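PDB 1YWM: C protein alpha-antigen from Streptococcus agalactiae, which may act in both virulence and immunity as a cell-wall-anchored surface protein of group B streptococcus, represented here by its N-terminal domain. Local coordinates for residues L58-R72 / A90-H104. Residues are numbered along the deposited sequence; the frame is centred on the assembly and turned at random.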
ATOM      1  N   LEU A  58      -0.155   8.002  11.616  1.00 19.87           N
ATOM      2  CA  LEU A  58      -1.363   7.180  11.551  1.00 18.02           C
ATOM      3  C   LEU A  58      -2.146   7.209  12.852  1.00 28.22           C
ATOM      4  O   LEU A  58      -3.202   6.592  12.964  1.00 25.55           O
ATOM      5  CB  LEU A  58      -1.009   5.735  11.160  1.00 17.60           C
ATOM      6  CG  LEU A  58      -0.164   5.590   9.871  1.00 18.66           C
ATOM      7  CD1 LEU A  58       0.188   4.112   9.616  1.00 21.42           C
ATOM      8  CD2 LEU A  58      -0.947   6.175   8.686  1.00 26.49           C
ATOM      9  N   ILE A  59      -1.632   7.934  13.844  1.00 30.07           N
ATOM     10  CA  ILE A  59      -2.353   8.047  15.108  1.00 24.12           C
ATOM     11  C   ILE A  59      -2.511   9.488  15.546  1.00 29.28           C
ATOM     12  O   ILE A  59      -1.747  10.359  15.126  1.00 28.19           O
ATOM     13  CB  ILE A  59      -1.669   7.247  16.209  1.00 25.95           C
ATOM     14  CG1 ILE A  59      -0.207   7.678  16.358  1.00 22.48           C
ATOM     15  CG2 ILE A  59      -1.842   5.745  15.968  1.00 30.93           C
ATOM     16  CD1 ILE A  59       0.216   7.716  17.789  1.00 32.41           C
ATOM     17  N   VAL A  60      -3.520   9.729  16.383  1.00 26.39           N
ATOM     18  CA  VAL A  60      -3.725  11.050  16.951  1.00 31.46           C
ATOM     19  C   VAL A  60      -3.477  10.949  18.454  1.00 26.91           C
ATOM     20  O   VAL A  60      -4.063  10.109  19.135  1.00 28.91           O
ATOM     21  CB  VAL A  60      -5.152  11.580  16.650  1.00 31.70           C
ATOM     22  CG1 VAL A  60      -5.411  12.899  17.384  1.00 32.73           C
ATOM     23  CG2 VAL A  60      -5.360  11.752  15.156  1.00 33.69           C
ATOM     24  N   LEU A  61      -2.603  11.812  18.955  1.00 26.54           N
ATOM     25  CA  LEU A  61      -2.201  11.785  20.359  1.00 25.23           C
ATOM     26  C   LEU A  61      -2.742  12.975  21.107  1.00 29.27           C
ATOM     27  O   LEU A  61      -2.733  14.113  20.607  1.00 29.12           O
ATOM     28  CB  LEU A  61      -0.694  11.851  20.472  1.00 29.83           C
ATOM     29  CG  LEU A  61       0.094  10.577  20.341  1.00 34.55           C
ATOM     30  CD1 LEU A  61       1.498  11.006  20.021  1.00 23.87           C
ATOM     31  CD2 LEU A  61       0.013   9.805  21.671  1.00 28.12           C
ATOM     32  N   GLU A  62      -3.195  12.696  22.315  1.00 29.40           N
ATOM     33  CA  GLU A  62      -3.566  13.715  23.284  1.00 28.81           C
ATOM     34  C   GLU A  62      -2.349  14.547  23.686  1.00 32.65           C
ATOM     35  O   GLU A  62      -1.201  14.056  23.693  1.00 30.41           O
ATOM     36  CB  GLU A  62      -4.184  13.034  24.512  1.00 26.50           C
ATOM     37  CG  GLU A  62      -5.700  12.946  24.479  1.00 50.15           C
ATOM     38  CD  GLU A  62      -6.276  11.987  25.516  1.00 64.55           C
ATOM     39  OE1 GLU A  62      -5.696  11.846  26.633  1.00 42.85           O
ATOM     40  OE2 GLU A  62      -7.324  11.375  25.207  1.00 52.31           O
ATOM     41  N   GLN A  63      -2.592  15.818  24.005  1.00 32.85           N
ATOM     42  CA  GLN A  63      -1.537  16.702  24.493  1.00 32.89           C
ATOM     43  C   GLN A  63      -0.880  16.080  25.732  1.00 23.41           C
ATOM     44  O   GLN A  63      -1.564  15.499  26.577  1.00 23.10           O
ATOM     45  CB  GLN A  63      -2.108  18.094  24.809  1.00 38.98           C
ATOM     46  CG  GLN A  63      -1.054  19.197  24.986  1.00 56.64           C
ATOM     47  CD  GLN A  63      -0.662  19.431  26.451  1.00 73.54           C
ATOM     48  OE1 GLN A  63       0.451  19.894  26.738  1.00 76.18           O
ATOM     49  NE2 GLN A  63      -1.571  19.116  27.373  1.00 73.24           N
ATOM     50  N   GLY A  64       0.444  16.171  25.799  1.00 25.12           N
ATOM     51  CA  GLY A  64       1.201  15.678  26.928  1.00 28.50           C
ATOM     52  C   GLY A  64       1.684  14.249  26.775  1.00 30.84           C
ATOM     53  O   GLY A  64       2.375  13.739  27.657  1.00 30.11           O
ATOM     54  N   PHE A  65       1.321  13.595  25.668  1.00 20.43           N
ATOM     55  CA  PHE A  65       1.744  12.214  25.441  1.00 16.36           C
ATOM     56  C   PHE A  65       2.525  12.064  24.142  1.00 20.70           C
ATOM     57  O   PHE A  65       2.297  12.813  23.186  1.00 21.16           O
ATOM     58  CB  PHE A  65       0.512  11.312  25.431  1.00 16.63           C
ATOM     59  CG  PHE A  65      -0.147  11.218  26.772  1.00 18.41           C
ATOM     60  CD1 PHE A  65      -1.203  12.058  27.102  1.00 26.15           C
ATOM     61  CD2 PHE A  65       0.340  10.345  27.731  1.00 16.72           C
ATOM     62  CE1 PHE A  65      -1.798  11.993  28.359  1.00 21.87           C
ATOM     63  CE2 PHE A  65      -0.262  10.281  29.018  1.00 15.50           C
ATOM     64  CZ  PHE A  65      -1.326  11.107  29.311  1.00 25.13           C
ATOM     65  N   THR A  66       3.463  11.127  24.118  1.00 18.70           N
ATOM     66  CA  THR A  66       4.168  10.787  22.881  1.00 21.52           C
ATOM     67  C   THR A  66       4.002   9.300  22.579  1.00 24.60           C
ATOM     68  O   THR A  66       3.613   8.530  23.453  1.00 22.17           O
ATOM     69  CB  THR A  66       5.666  11.134  22.965  1.00 26.23           C
ATOM     70  OG1 THR A  66       6.257  10.444  24.075  1.00 22.28           O
ATOM     71  CG2 THR A  66       5.872  12.649  23.284  1.00 28.24           C
ATOM     72  N   ALA A  67       4.322   8.898  21.350  1.00 16.77           N
ATOM     73  CA  ALA A  67       4.185   7.499  20.943  1.00 14.10           C
ATOM     74  C   ALA A  67       5.467   7.063  20.281  1.00 16.79           C
ATOM     75  O   ALA A  67       6.130   7.877  19.638  1.00 19.36           O
ATOM     76  CB  ALA A  67       3.001   7.349  19.964  1.00 13.48           C
ATOM     77  N   LYS A  68       5.847   5.806  20.499  1.00 16.67           N
ATOM     78  CA  LYS A  68       6.955   5.200  19.762  1.00 17.78           C
ATOM     79  C   LYS A  68       6.370   3.937  19.158  1.00 19.74           C
ATOM     80  O   LYS A  68       5.691   3.174  19.854  1.00 19.78           O
ATOM     81  CB  LYS A  68       8.158   4.884  20.670  1.00 19.75           C
ATOM     82  CG  LYS A  68       9.236   4.059  19.926  1.00 41.52           C
ATOM     83  CD  LYS A  68      10.701   4.319  20.309  1.00 44.87           C
ATOM     84  CE  LYS A  68      11.633   4.136  19.080  1.00 26.09           C
ATOM     85  NZ  LYS A  68      12.410   2.871  19.011  1.00 47.67           N
ATOM     86  N   TYR A  69       6.555   3.752  17.853  1.00 15.89           N
ATOM     87  CA  TYR A  69       5.983   2.559  17.212  1.00 13.27           C
ATOM     88  C   TYR A  69       6.933   1.386  17.224  1.00 12.39           C
ATOM     89  O   TYR A  69       8.155   1.553  17.262  1.00 14.34           O
ATOM     90  CB  TYR A  69       5.542   2.868  15.776  1.00 10.73           C
ATOM     91  CG  TYR A  69       6.626   3.260  14.811  1.00 11.06           C
ATOM     92  CD1 TYR A  69       6.846   4.606  14.482  1.00 14.78           C
ATOM     93  CD2 TYR A  69       7.386   2.289  14.177  1.00 11.09           C
ATOM     94  CE1 TYR A  69       7.844   4.962  13.540  1.00 15.99           C
ATOM     95  CE2 TYR A  69       8.378   2.619  13.268  1.00 15.64           C
ATOM     96  CZ  TYR A  69       8.581   3.958  12.940  1.00 18.17           C
ATOM     97  OH  TYR A  69       9.564   4.241  12.024  1.00 19.33           O
ATOM     98  N   VAL A  70       6.375   0.176  17.185  1.00 13.28           N
ATOM     99  CA  VAL A  70       7.203  -1.019  17.141  1.00 11.24           C
ATOM    100  C   VAL A  70       6.452  -1.961  16.253  1.00 10.76           C
ATOM    101  O   VAL A  70       5.255  -2.185  16.451  1.00 12.94           O
ATOM    102  CB  VAL A  70       7.384  -1.751  18.541  1.00 15.83           C
ATOM    103  CG1 VAL A  70       8.471  -2.861  18.376  1.00 14.62           C
ATOM    104  CG2 VAL A  70       7.783  -0.790  19.613  1.00 25.87           C
ATOM    105  N   PHE A  71       7.161  -2.510  15.278  1.00 11.43           N
ATOM    106  CA  PHE A  71       6.601  -3.566  14.436  1.00 14.96           C
ATOM    107  C   PHE A  71       7.084  -4.904  14.979  1.00 11.53           C
ATOM    108  O   PHE A  71       8.214  -5.018  15.475  1.00 15.14           O
ATOM    109  CB  PHE A  71       7.124  -3.425  12.982  1.00 14.24           C
ATOM    110  CG  PHE A  71       6.631  -2.194  12.263  1.00 17.48           C
ATOM    111  CD1 PHE A  71       7.483  -1.118  12.030  1.00 13.94           C
ATOM    112  CD2 PHE A  71       5.329  -2.131  11.770  1.00 13.18           C
ATOM    113  CE1 PHE A  71       7.051   0.021  11.328  1.00 14.80           C
ATOM    114  CE2 PHE A  71       4.875  -0.979  11.081  1.00 12.96           C
ATOM    115  CZ  PHE A  71       5.744   0.088  10.854  1.00 11.26           C
ATOM    116  N   ARG A  72       6.247  -5.925  14.855  1.00 10.91           N
ATOM    117  CA  ARG A  72       6.684  -7.283  15.116  1.00 10.98           C
ATOM    118  C   ARG A  72       6.360  -8.074  13.853  1.00 18.03           C
ATOM    119  O   ARG A  72       5.204  -8.074  13.407  1.00 15.84           O
ATOM    120  CB  ARG A  72       5.850  -7.842  16.266  1.00 13.49           C
ATOM    121  CG  ARG A  72       6.116  -9.296  16.525  1.00 16.88           C
ATOM    122  CD  ARG A  72       7.395  -9.516  17.227  1.00 16.71           C
ATOM    123  NE  ARG A  72       7.669 -10.927  17.491  1.00 17.20           N
ATOM    124  CZ  ARG A  72       8.821 -11.354  17.971  1.00 14.78           C
ATOM    125  NH1 ARG A  72       9.770 -10.465  18.288  1.00 14.00           N
ATOM    126  NH2 ARG A  72       9.025 -12.669  18.175  1.00 16.27           N
ATOM    127  N   ALA A  90       1.828  -8.931  10.011  1.00 19.75           N
ATOM    128  CA  ALA A  90       2.736  -8.463  11.057  1.00 16.05           C
ATOM    129  C   ALA A  90       1.851  -7.713  12.044  1.00  9.37           C
ATOM    130  O   ALA A  90       0.619  -7.749  11.938  1.00 15.82           O
ATOM    131  CB  ALA A  90       3.812  -7.560  10.445  1.00 13.68           C
ATOM    132  N   SER A  91       2.471  -7.030  13.002  1.00 12.65           N
ATOM    133  CA  SER A  91       1.707  -6.154  13.864  1.00 14.19           C
ATOM    134  C   SER A  91       2.430  -4.826  13.988  1.00 12.55           C
ATOM    135  O   SER A  91       3.664  -4.715  13.721  1.00 14.43           O
ATOM    136  CB  SER A  91       1.485  -6.789  15.253  1.00 17.55           C
ATOM    137  OG  SER A  91       2.700  -6.741  16.004  1.00 16.82           O
ATOM    138  N   LEU A  92       1.628  -3.822  14.324  1.00 15.60           N
ATOM    139  CA  LEU A  92       2.063  -2.454  14.521  1.00 15.15           C
ATOM    140  C   LEU A  92       1.507  -2.061  15.896  1.00 15.71           C
ATOM    141  O   LEU A  92       0.307  -2.235  16.167  1.00 17.38           O
ATOM    142  CB  LEU A  92       1.521  -1.540  13.399  1.00 14.94           C
ATOM    143  CG  LEU A  92       1.580  -0.000  13.591  1.00 19.08           C
ATOM    144  CD1 LEU A  92       2.991   0.569  13.924  1.00 14.64           C
ATOM    145  CD2 LEU A  92       1.005   0.734  12.385  1.00 23.08           C
ATOM    146  N   THR A  93       2.392  -1.594  16.781  1.00 13.27           N
ATOM    147  CA  THR A  93       1.965  -1.196  18.122  1.00 11.00           C
ATOM    148  C   THR A  93       2.500   0.192  18.404  1.00 11.41           C
ATOM    149  O   THR A  93       3.621   0.465  18.060  1.00 13.26           O
ATOM    150  CB  THR A  93       2.547  -2.149  19.168  1.00 16.67           C
ATOM    151  OG1 THR A  93       2.067  -3.476  18.923  1.00 13.05           O
ATOM    152  CG2 THR A  93       2.007  -1.783  20.583  1.00 10.99           C
ATOM    153  N   TYR A  94       1.686   1.034  19.042  1.00 12.47           N
ATOM    154  CA  TYR A  94       2.137   2.329  19.482  1.00 16.90           C
ATOM    155  C   TYR A  94       2.216   2.226  21.010  1.00 14.56           C
ATOM    156  O   TYR A  94       1.218   1.960  21.674  1.00 15.78           O
ATOM    157  CB  TYR A  94       1.139   3.389  19.066  1.00 17.08           C
ATOM    158  CG  TYR A  94       1.081   3.544  17.562  1.00 17.09           C
ATOM    159  CD1 TYR A  94       1.973   4.394  16.900  1.00 16.40           C
ATOM    160  CD2 TYR A  94       0.191   2.777  16.809  1.00 16.63           C
ATOM    161  CE1 TYR A  94       1.933   4.540  15.481  1.00 14.03           C
ATOM    162  CE2 TYR A  94       0.145   2.899  15.394  1.00 17.47           C
ATOM    163  CZ  TYR A  94       1.013   3.786  14.753  1.00 16.67           C
ATOM    164  OH  TYR A  94       0.938   3.928  13.376  1.00 15.43           O
ATOM    165  N   ASN A  95       3.408   2.403  21.534  1.00 14.78           N
ATOM    166  CA  ASN A  95       3.599   2.475  22.986  1.00 13.83           C
ATOM    167  C   ASN A  95       3.487   3.954  23.355  1.00 12.12           C
ATOM    168  O   ASN A  95       4.166   4.770  22.773  1.00 15.41           O
ATOM    169  CB  ASN A  95       4.983   1.887  23.339  1.00 14.81           C
ATOM    170  CG  ASN A  95       5.035   0.351  23.103  1.00 16.21           C
ATOM    171  OD1 ASN A  95       4.037  -0.332  23.287  1.00 19.36           O
ATOM    172  ND2 ASN A  95       6.183  -0.165  22.655  1.00 15.50           N
ATOM    173  N   ILE A  96       2.676   4.263  24.365  1.00 12.29           N
ATOM    174  CA  ILE A  96       2.320   5.635  24.684  1.00 11.38           C
ATOM    175  C   ILE A  96       3.049   6.003  26.001  1.00 13.06           C
ATOM    176  O   ILE A  96       3.024   5.226  26.963  1.00 13.04           O
ATOM    177  CB  ILE A  96       0.794   5.768  24.853  1.00 11.40           C
ATOM    178  CG1 ILE A  96       0.032   5.173  23.630  1.00 13.88           C
ATOM    179  CG2 ILE A  96       0.378   7.218  25.076  1.00 12.62           C
ATOM    180  CD1 ILE A  96       0.488   5.748  22.275  1.00 14.55           C
ATOM    181  N   PHE A  97       3.660   7.175  26.011  1.00 13.08           N
ATOM    182  CA  PHE A  97       4.488   7.643  27.136  1.00 10.69           C
ATOM    183  C   PHE A  97       4.035   9.013  27.631  1.00 15.68           C
ATOM    184  O   PHE A  97       3.711   9.882  26.819  1.00 15.93           O
ATOM    185  CB  PHE A  97       5.954   7.750  26.680  1.00 13.36           C
ATOM    186  CG  PHE A  97       6.535   6.435  26.239  1.00 11.67           C
ATOM    187  CD1 PHE A  97       6.465   6.044  24.892  1.00 21.32           C
ATOM    188  CD2 PHE A  97       7.064   5.549  27.165  1.00 14.22           C
ATOM    189  CE1 PHE A  97       6.954   4.795  24.482  1.00 18.88           C
ATOM    190  CE2 PHE A  97       7.584   4.305  26.765  1.00 22.88           C
ATOM    191  CZ  PHE A  97       7.523   3.933  25.399  1.00 16.97           C
ATOM    192  N   GLY A  98       4.056   9.216  28.959  1.00 12.55           N
ATOM    193  CA  GLY A  98       3.853  10.546  29.516  1.00 11.51           C
ATOM    194  C   GLY A  98       5.099  11.401  29.390  1.00 15.15           C
ATOM    195  O   GLY A  98       6.132  10.956  28.871  1.00 16.22           O
ATOM    196  N   GLU A  99       4.992  12.642  29.872  1.00 16.31           N
ATOM    197  CA  GLU A  99       6.086  13.603  29.795  1.00 20.90           C
ATOM    198  C   GLU A  99       7.350  13.130  30.490  1.00 18.15           C
ATOM    199  O   GLU A  99       8.446  13.565  30.127  1.00 15.48           O
ATOM    200  CB  GLU A  99       5.651  14.952  30.355  1.00 17.88           C
ATOM    201  CG  GLU A  99       4.683  15.699  29.457  1.00 30.70           C
ATOM    202  CD  GLU A  99       4.011  16.868  30.165  1.00 46.75           C
ATOM    203  OE1 GLU A  99       4.098  16.959  31.420  1.00 38.05           O
ATOM    204  OE2 GLU A  99       3.392  17.697  29.457  1.00 42.88           O
ATOM    205  N   ASP A 100       7.231  12.214  31.452  1.00 15.68           N
ATOM    206  CA  ASP A 100       8.443  11.728  32.131  1.00 14.00           C
ATOM    207  C   ASP A 100       9.175  10.626  31.363  1.00 13.32           C
ATOM    208  O   ASP A 100      10.172  10.107  31.824  1.00 13.93           O
ATOM    209  CB  ASP A 100       8.110  11.254  33.554  1.00 14.24           C
ATOM    210  CG  ASP A 100       7.003  10.217  33.593  1.00 28.22           C
ATOM    211  OD1 ASP A 100       6.675   9.642  32.530  1.00 14.76           O
ATOM    212  OD2 ASP A 100       6.398   9.931  34.652  1.00 14.65           O
ATOM    213  N   GLY A 101       8.662  10.240  30.187  1.00 15.89           N
ATOM    214  CA  GLY A 101       9.335   9.250  29.384  1.00 12.36           C
ATOM    215  C   GLY A 101       8.932   7.831  29.792  1.00  8.88           C
ATOM    216  O   GLY A 101       9.411   6.850  29.190  1.00 15.53           O
ATOM    217  N   LEU A 102       8.043   7.714  30.774  1.00 12.70           N
ATOM    218  CA  LEU A 102       7.591   6.401  31.221  1.00 13.11           C
ATOM    219  C   LEU A 102       6.236   6.067  30.528  1.00 13.42           C
ATOM    220  O   LEU A 102       5.491   6.975  30.141  1.00 13.30           O
ATOM    221  CB  LEU A 102       7.487   6.355  32.744  1.00 14.75           C
ATOM    222  CG  LEU A 102       8.838   6.473  33.505  1.00 22.01           C
ATOM    223  CD1 LEU A 102       8.596   6.641  35.025  1.00 17.53           C
ATOM    224  CD2 LEU A 102       9.782   5.300  33.229  1.00 18.49           C
ATOM    225  N   PRO A 103       5.906   4.780  30.376  1.00 16.51           N
ATOM    226  CA  PRO A 103       4.587   4.427  29.823  1.00 14.93           C
ATOM    227  C   PRO A 103       3.444   5.074  30.610  1.00 17.58           C
ATOM    228  O   PRO A 103       3.485   5.199  31.838  1.00 17.45           O
ATOM    229  CB  PRO A 103       4.534   2.866  29.917  1.00 12.72           C
ATOM    230  CG  PRO A 103       5.925   2.423  30.049  1.00 17.12           C
ATOM    231  CD  PRO A 103       6.707   3.591  30.735  1.00 13.16           C
ATOM    232  N   HIS A 104       2.432   5.512  29.866  1.00 14.24           N
ATOM    233  CA  HIS A 104       1.162   5.948  30.404  1.00 14.00           C
ATOM    234  C   HIS A 104       0.416   4.733  30.918  1.00 18.51           C
ATOM    235  O   HIS A 104       0.273   3.742  30.214  1.00 19.60           O
ATOM    236  CB  HIS A 104       0.370   6.607  29.279  1.00 14.04           C
ATOM    237  CG  HIS A 104      -1.010   7.027  29.665  1.00 24.07           C
ATOM    238  ND1 HIS A 104      -2.074   6.907  28.806  1.00 22.06           N
ATOM    239  CD2 HIS A 104      -1.499   7.594  30.798  1.00 22.18           C
ATOM    240  CE1 HIS A 104      -3.169   7.354  29.396  1.00 26.17           C
ATOM    241  NE2 HIS A 104      -2.846   7.770  30.608  1.00 22.79           N
TER
HETATM  242  O   HOH W   1       2.205  13.286  30.825  1.00 25.85           O
HETATM  243  O   HOH W   2       3.994  -4.601  17.129  1.00 14.02           O
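V70 O is gripped twice, by the backbone N of T93 at 2.9 Å and by a water that also bonds S91 OG and T93 OG1, so one water ties both hydroxyls to the partner strand. Strands 66-72 and 90-97 run antiparallel, their axes at 152°, with T66-F97, K68-N95, V70-T93 and R72-S91 as hydrogen-bonded pairs that give eight backbone bonds. A67, Y69 and F71 alternate with these and face I96, Y94 and L92 on the buried side of the sheet. F71 and L92 lie side by side, CE2 of F71 3.7 Å from CD1 of L92. From strand 59-61, in the other sheet, I59 lays CG2 over the centre of the Y94 ring, a CH-pi contact 3.6 Å from the centroid; chi1 of 56° sets CG1 between backbone N and carbonyl carbon and leaves CG2 anti to the latter. CB of L58 packs against Y94 OH at 3.5 Å, while that hydroxyl bonds P55 O. Farther along, I96 CD1 touches both A67 CB, at 3.8 Å, and L61 CD2. Past the paired strands, F65 turns a ring edge to the face of H104, planes at 51°, with CE2 3.4 Å from H104 CG; D112 holds H104 ND1. A second water bridges G64 O and E99 N. On the other side of the sheet, T66 OG1 sits 3.8 Å from F97 CB, beside the bound dithiol, whose pocket also includes G98, E99 and G101. Strand 59-61, joined through the type II turn E62-F65, pairs with 26-28 and lays I59 and L61 against Y94 and I96 of strand 90-97, as in the beta sandwich of a fibronectin-like fold.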